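Local coordinates for protein acetyl-CoA C-acetyltransferase (Syntrophomonas wolfei subsp. wolfei, PDB 7N7Z) that probably catalyses the reversible condensation of two acetyl-CoA molecules into acetoacetyl-CoA and free CoA, at residues Asp180-Thr185 with Gln326-Val331; Lys192-Gly197 with Ser218-Pro223. One frame throughout, in Å; residues are numbered along the deposited sequence.

Interaction 1: Asp180-Thr185 with Gln326-Val331; sequences DALALT and QVLGVV
Leu-182 carries the whole contact from its side, meeting Val-327 and Leu-328 of the facing helix. Two residues before it, Asp-180 turns elsewhere and makes a salt bridge with Arg-176 through OD2. At Leu-182 itself the side chain stretches out from helix 176-196, its CG anti to the backbone N (chi1 -173°), and this carries CD1 across the gap between helices whose nearest CA atoms, of Leu-182 and Leu-328, are 8.5 Å apart. That one methyl does all the touching. It lies 4.1 Å from CG1 of Val-327, and the two leucines run past each other in opposite senses, Leu-182 CD1 coming to 3.3 Å from Leu-328 CD2. So close an approach is doubtful, more so as chi2 of Leu-182 (144°) is not a staggered value. Helix 324-336 follows the NEAF motif of the thiolase C-terminal half, while helix 176-196 belongs to the long insertion of the N-terminal half that forms the loop domain in thiolases, and the methyls bridge the two. The short helix 353-356 flanks this face of helix 176-196 through Ile-354, which meets both Leu-182 and Ala-183.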
loop_
_atom_site.group_PDB
_atom_site.type_symbol
_atom_site.label_atom_id
_atom_site.label_comp_id
_atom_site.label_asym_id
_atom_site.label_seq_id
_atom_site.Cartn_x
_atom_site.Cartn_y
_atom_site.Cartn_z
ATOM N N ASP B 180 34.678 -4.654 18.896
ATOM C CA ASP B 180 35.176 -3.571 18.056
ATOM C C ASP B 180 36.571 -3.882 17.529
ATOM O O ASP B 180 36.907 -3.519 16.395
ATOM C CB ASP B 180 35.176 -2.259 18.842
ATOM C CG ASP B 180 33.803 -1.612 18.901
ATOM O OD1 ASP B 180 32.975 -1.873 18.001
ATOM O OD2 ASP B 180 33.550 -0.838 19.848
ATOM N N ALA B 181 37.396 -4.558 18.332
ATOM C CA ALA B 181 38.737 -4.914 17.882
ATOM C C ALA B 181 38.679 -5.826 16.662
ATOM O O ALA B 181 39.291 -5.540 15.626
ATOM C CB ALA B 181 39.509 -5.583 19.021
ATOM N N LEU B 182 37.941 -6.934 16.767
ATOM C CA LEU B 182 37.798 -7.835 15.629
ATOM C C LEU B 182 37.190 -7.109 14.437
ATOM O O LEU B 182 37.681 -7.220 13.307
ATOM C CB LEU B 182 36.941 -9.039 16.021
ATOM C CG LEU B 182 36.845 -10.159 14.981
ATOM C CD1 LEU B 182 36.791 -11.517 15.661
ATOM C CD2 LEU B 182 35.635 -9.969 14.079
ATOM N N ALA B 183 36.118 -6.349 14.675
ATOM C CA ALA B 183 35.429 -5.674 13.580
ATOM C C ALA B 183 36.365 -4.743 12.823
ATOM O O ALA B 183 36.294 -4.647 11.592
ATOM C CB ALA B 183 34.229 -4.899 14.123
ATOM N N LEU B 184 37.248 -4.044 13.540
ATOM C CA LEU B 184 38.174 -3.129 12.880
ATOM C C LEU B 184 39.021 -3.864 11.848
ATOM O O LEU B 184 39.135 -3.428 10.697
ATOM C CB LEU B 184 39.061 -2.444 13.920
ATOM C CG LEU B 184 40.201 -1.581 13.372
ATOM C CD1 LEU B 184 39.655 -0.390 12.601
ATOM C CD2 LEU B 184 41.113 -1.120 14.499
ATOM N N THR B 185 39.621 -4.990 12.244
ATOM C CA THR B 185 40.476 -5.731 11.322
ATOM C C THR B 185 39.721 -6.117 10.056
ATOM O O THR B 185 40.293 -6.119 8.961
ATOM C CB THR B 185 41.035 -6.978 12.010
ATOM O OG1 THR B 185 39.993 -7.636 12.740
ATOM C CG2 THR B 185 42.159 -6.604 12.962
ATOM N N GLN B 326 29.229 -12.676 17.309
ATOM C CA GLN B 326 28.905 -13.998 16.783
ATOM C C GLN B 326 30.167 -14.797 16.489
ATOM O O GLN B 326 30.251 -15.986 16.819
ATOM C CB GLN B 326 28.049 -13.857 15.522
ATOM C CG GLN B 326 27.700 -15.176 14.850
ATOM C CD GLN B 326 28.482 -15.423 13.569
ATOM O OE1 GLN B 326 29.155 -14.531 13.050
ATOM N NE2 GLN B 326 28.391 -16.642 13.053
ATOM N N VAL B 327 31.163 -14.158 15.873
ATOM C CA VAL B 327 32.415 -14.846 15.568
ATOM C C VAL B 327 33.123 -15.249 16.854
ATOM O O VAL B 327 33.506 -16.411 17.038
ATOM C CB VAL B 327 33.316 -13.957 14.693
ATOM C CG1 VAL B 327 34.618 -14.680 14.359
ATOM C CG2 VAL B 327 32.588 -13.542 13.430
ATOM N N LEU B 328 33.318 -14.290 17.761
ATOM C CA LEU B 328 34.001 -14.594 19.015
ATOM C C LEU B 328 33.278 -15.687 19.790
ATOM O O LEU B 328 33.910 -16.429 20.549
ATOM C CB LEU B 328 34.129 -13.327 19.859
ATOM C CG LEU B 328 34.937 -12.185 19.235
ATOM C CD1 LEU B 328 35.076 -11.037 20.221
ATOM C CD2 LEU B 328 36.311 -12.651 18.772
ATOM N N GLY B 329 31.962 -15.806 19.611
ATOM C CA GLY B 329 31.252 -16.935 20.185
ATOM C C GLY B 329 31.612 -18.241 19.503
ATOM O O GLY B 329 31.725 -19.283 20.154
ATOM N N VAL B 330 31.802 -18.203 18.182
ATOM C CA VAL B 330 32.216 -19.401 17.459
ATOM C C VAL B 330 33.605 -19.834 17.910
ATOM O O VAL B 330 33.859 -21.025 18.131
ATOM C CB VAL B 330 32.166 -19.150 15.940
ATOM C CG1 VAL B 330 32.918 -20.242 15.192
ATOM C CG2 VAL B 330 30.723 -19.069 15.464
ATOM N N VAL B 331 34.526 -18.876 18.049
ATOM C CA VAL B 331 35.861 -19.195 18.553
ATOM C C VAL B 331 35.763 -19.890 19.903
ATOM O O VAL B 331 36.460 -20.878 20.164
ATOM C CB VAL B 331 36.721 -17.920 18.643
ATOM C CG1 VAL B 331 38.065 -18.228 19.296
ATOM C CG2 VAL B 331 36.927 -17.313 17.268
#

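Interaction 2: Lys192-Gly197 with Ser218-Pro223; sequences KAVDEG and SKDEHP
The peptide carbonyl of Asp-220 is the flat group that Val-194 presses against. CG1 of the valine sits beyond the oxygen and near the peptide plane, 3.9 Å from Asp-220 O, whereas CG2 stands well off that plane, to one side, 4.1 Å from the same Asp-220 O. The other flat group, the carboxylate of Asp-220, is spent on polar partners: OD1 takes the backbone N-H of Ile-18 and a salt bridge from Arg-15, and the side chain is also touched by Phe-199. Its CB is what remains for the valine, 4.1 Å between Val-194 CG2 and Asp-220 CB. With CG1 anti to the backbone N (chi1 161°), both methyls of Val-194 face the loop, and CG2 is also the nearer of them to the ring of Pro-223, whose CG is 4.6 Å from Val-194 CG2. Both segments sit in the insertion between strands 113-121 and 254-264 that makes up the loop domain of thiolases. Here the last turn of helix 176-196 packs on the loop that leaves strand 215-217, and the helix ends in a Schellman motif at Gly-197, whose phi is 80° and whose N bonds back to Val-194 O at 3.1 Å. Toward the start of that loop, Lys-219 gives its CB to the contact, 4.3 Å from Val-194 CG1, before the rest of its chain leads away. Glu-221 points from the helix toward residues 18-24: its backbone pairs with Ile-18, and OE2 takes the N-H groups of Arg-20 and Gly-24.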
loop_
_atom_site.group_PDB
_atom_site.type_symbol
_atom_site.label_atom_id
_atom_site.label_comp_id
_atom_site.label_asym_id
_atom_site.label_seq_id
_atom_site.Cartn_x
_atom_site.Cartn_y
_atom_site.Cartn_z
ATOM N N LYS B 192 42.112 -3.044 2.718
ATOM C CA LYS B 192 43.400 -3.444 2.161
ATOM C C LYS B 192 43.221 -4.215 0.857
ATOM O O LYS B 192 43.753 -3.828 -0.191
ATOM C CB LYS B 192 44.159 -4.288 3.188
ATOM C CG LYS B 192 45.609 -4.570 2.830
ATOM C CD LYS B 192 46.372 -5.116 4.034
ATOM C CE LYS B 192 47.564 -5.973 3.621
ATOM N NZ LYS B 192 47.677 -7.213 4.447
ATOM N N ALA B 193 42.461 -5.310 0.905
ATOM C CA ALA B 193 42.323 -6.170 -0.265
ATOM C C ALA B 193 41.585 -5.477 -1.403
ATOM O O ALA B 193 41.892 -5.723 -2.575
ATOM C CB ALA B 193 41.598 -7.457 0.118
ATOM N N VAL B 194 40.609 -4.626 -1.086
ATOM C CA VAL B 194 39.862 -3.936 -2.133
ATOM C C VAL B 194 40.794 -3.044 -2.944
ATOM O O VAL B 194 40.871 -3.147 -4.174
ATOM C CB VAL B 194 38.702 -3.129 -1.522
ATOM C CG1 VAL B 194 38.213 -2.068 -2.498
ATOM C CG2 VAL B 194 37.566 -4.054 -1.121
ATOM N N ASP B 195 41.522 -2.157 -2.263
ATOM C CA ASP B 195 42.369 -1.205 -2.970
ATOM C C ASP B 195 43.529 -1.896 -3.673
ATOM O O ASP B 195 43.982 -1.427 -4.723
ATOM C CB ASP B 195 42.888 -0.148 -1.997
ATOM C CG ASP B 195 41.771 0.586 -1.284
ATOM O OD1 ASP B 195 40.781 0.958 -1.950
ATOM O OD2 ASP B 195 41.880 0.790 -0.056
ATOM N N GLU B 196 44.021 -3.005 -3.121
ATOM C CA GLU B 196 45.132 -3.724 -3.729
ATOM C C GLU B 196 44.699 -4.619 -4.882
ATOM O O GLU B 196 45.564 -5.188 -5.558
ATOM C CB GLU B 196 45.853 -4.562 -2.670
ATOM C CG GLU B 196 46.563 -3.731 -1.610
ATOM C CD GLU B 196 47.120 -4.572 -0.477
ATOM O OE1 GLU B 196 46.793 -5.777 -0.412
ATOM O OE2 GLU B 196 47.888 -4.029 0.345
ATOM N N GLY B 197 43.397 -4.759 -5.124
ATOM C CA GLY B 197 42.921 -5.543 -6.245
ATOM C C GLY B 197 42.906 -7.036 -6.021
ATOM O O GLY B 197 42.929 -7.795 -6.994
ATOM N N SER B 218 32.987 -1.953 -9.977
ATOM C CA SER B 218 33.971 -3.024 -9.992
ATOM C C SER B 218 34.591 -3.296 -8.628
ATOM O O SER B 218 35.405 -4.219 -8.514
ATOM C CB SER B 218 35.094 -2.699 -10.992
ATOM O OG SER B 218 35.545 -1.364 -10.832
ATOM N N LYS B 219 34.233 -2.533 -7.598
ATOM C CA LYS B 219 34.865 -2.634 -6.291
ATOM C C LYS B 219 33.807 -2.775 -5.208
ATOM O O LYS B 219 32.747 -2.149 -5.276
ATOM C CB LYS B 219 35.734 -1.404 -6.001
ATOM C CG LYS B 219 37.011 -1.335 -6.823
ATOM C CD LYS B 219 37.639 0.054 -6.765
ATOM C CE LYS B 219 37.879 0.633 -8.158
ATOM N NZ LYS B 219 36.744 1.490 -8.613
ATOM N N ASP B 220 34.105 -3.602 -4.210
ATOM C CA ASP B 220 33.246 -3.709 -3.039
ATOM C C ASP B 220 33.271 -2.396 -2.267
ATOM O O ASP B 220 34.329 -1.788 -2.084
ATOM C CB ASP B 220 33.703 -4.868 -2.157
ATOM C CG ASP B 220 33.746 -6.187 -2.911
ATOM O OD1 ASP B 220 32.719 -6.557 -3.519
ATOM O OD2 ASP B 220 34.806 -6.850 -2.901
ATOM N N GLU B 221 32.096 -1.955 -1.813
ATOM C CA GLU B 221 31.929 -0.594 -1.314
ATOM C C GLU B 221 31.396 -0.521 0.112
ATOM O O GLU B 221 31.044 0.573 0.569
ATOM C CB GLU B 221 31.001 0.189 -2.249
ATOM C CG GLU B 221 29.740 -0.563 -2.639
ATOM C CD GLU B 221 28.855 0.227 -3.584
ATOM O OE1 GLU B 221 29.395 0.881 -4.499
ATOM O OE2 GLU B 221 27.617 0.189 -3.412
ATOM N N HIS B 222 31.338 -1.639 0.834
ATOM C CA HIS B 222 30.840 -1.602 2.202
ATOM C C HIS B 222 31.879 -1.166 3.236
ATOM O O HIS B 222 31.515 -0.479 4.199
ATOM C CB HIS B 222 30.291 -2.971 2.612
ATOM C CG HIS B 222 29.716 -2.995 3.994
ATOM N ND1 HIS B 222 28.518 -2.390 4.312
ATOM C CD2 HIS B 222 30.178 -3.540 5.145
ATOM C CE1 HIS B 222 28.266 -2.562 5.597
ATOM N NE2 HIS B 222 29.256 -3.260 6.125
ATOM N N PRO B 223 33.157 -1.537 3.106
ATOM C CA PRO B 223 34.080 -1.326 4.230
ATOM C C PRO B 223 34.207 0.144 4.599
ATOM O O PRO B 223 34.147 1.034 3.747
ATOM C CB PRO B 223 35.410 -1.894 3.718
ATOM C CG PRO B 223 35.303 -1.904 2.253
ATOM C CD PRO B 223 33.856 -2.070 1.919
#

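How the interactions relate
Helix 176-196 is common to both contacts: Leu-182 works near its first turns in interaction 1 and Val-194 in its last turn in interaction 2, with contact centres 20 Å apart and nearest atoms about 7 Å apart. Interaction 1 ties the helix to the C-terminal half of the thiolase, interaction 2 to a loop within its own insertion; Pro-223 of that loop also touches Ala-190 and Val-191 of the helix. Neither contact contains a predicted active-site residue; interaction 1 comes nearer. The side chain of Val-327 is about 8 Å from that of Cys-388, and the side chain of Asp-220 is about 12 Å from that of His-358.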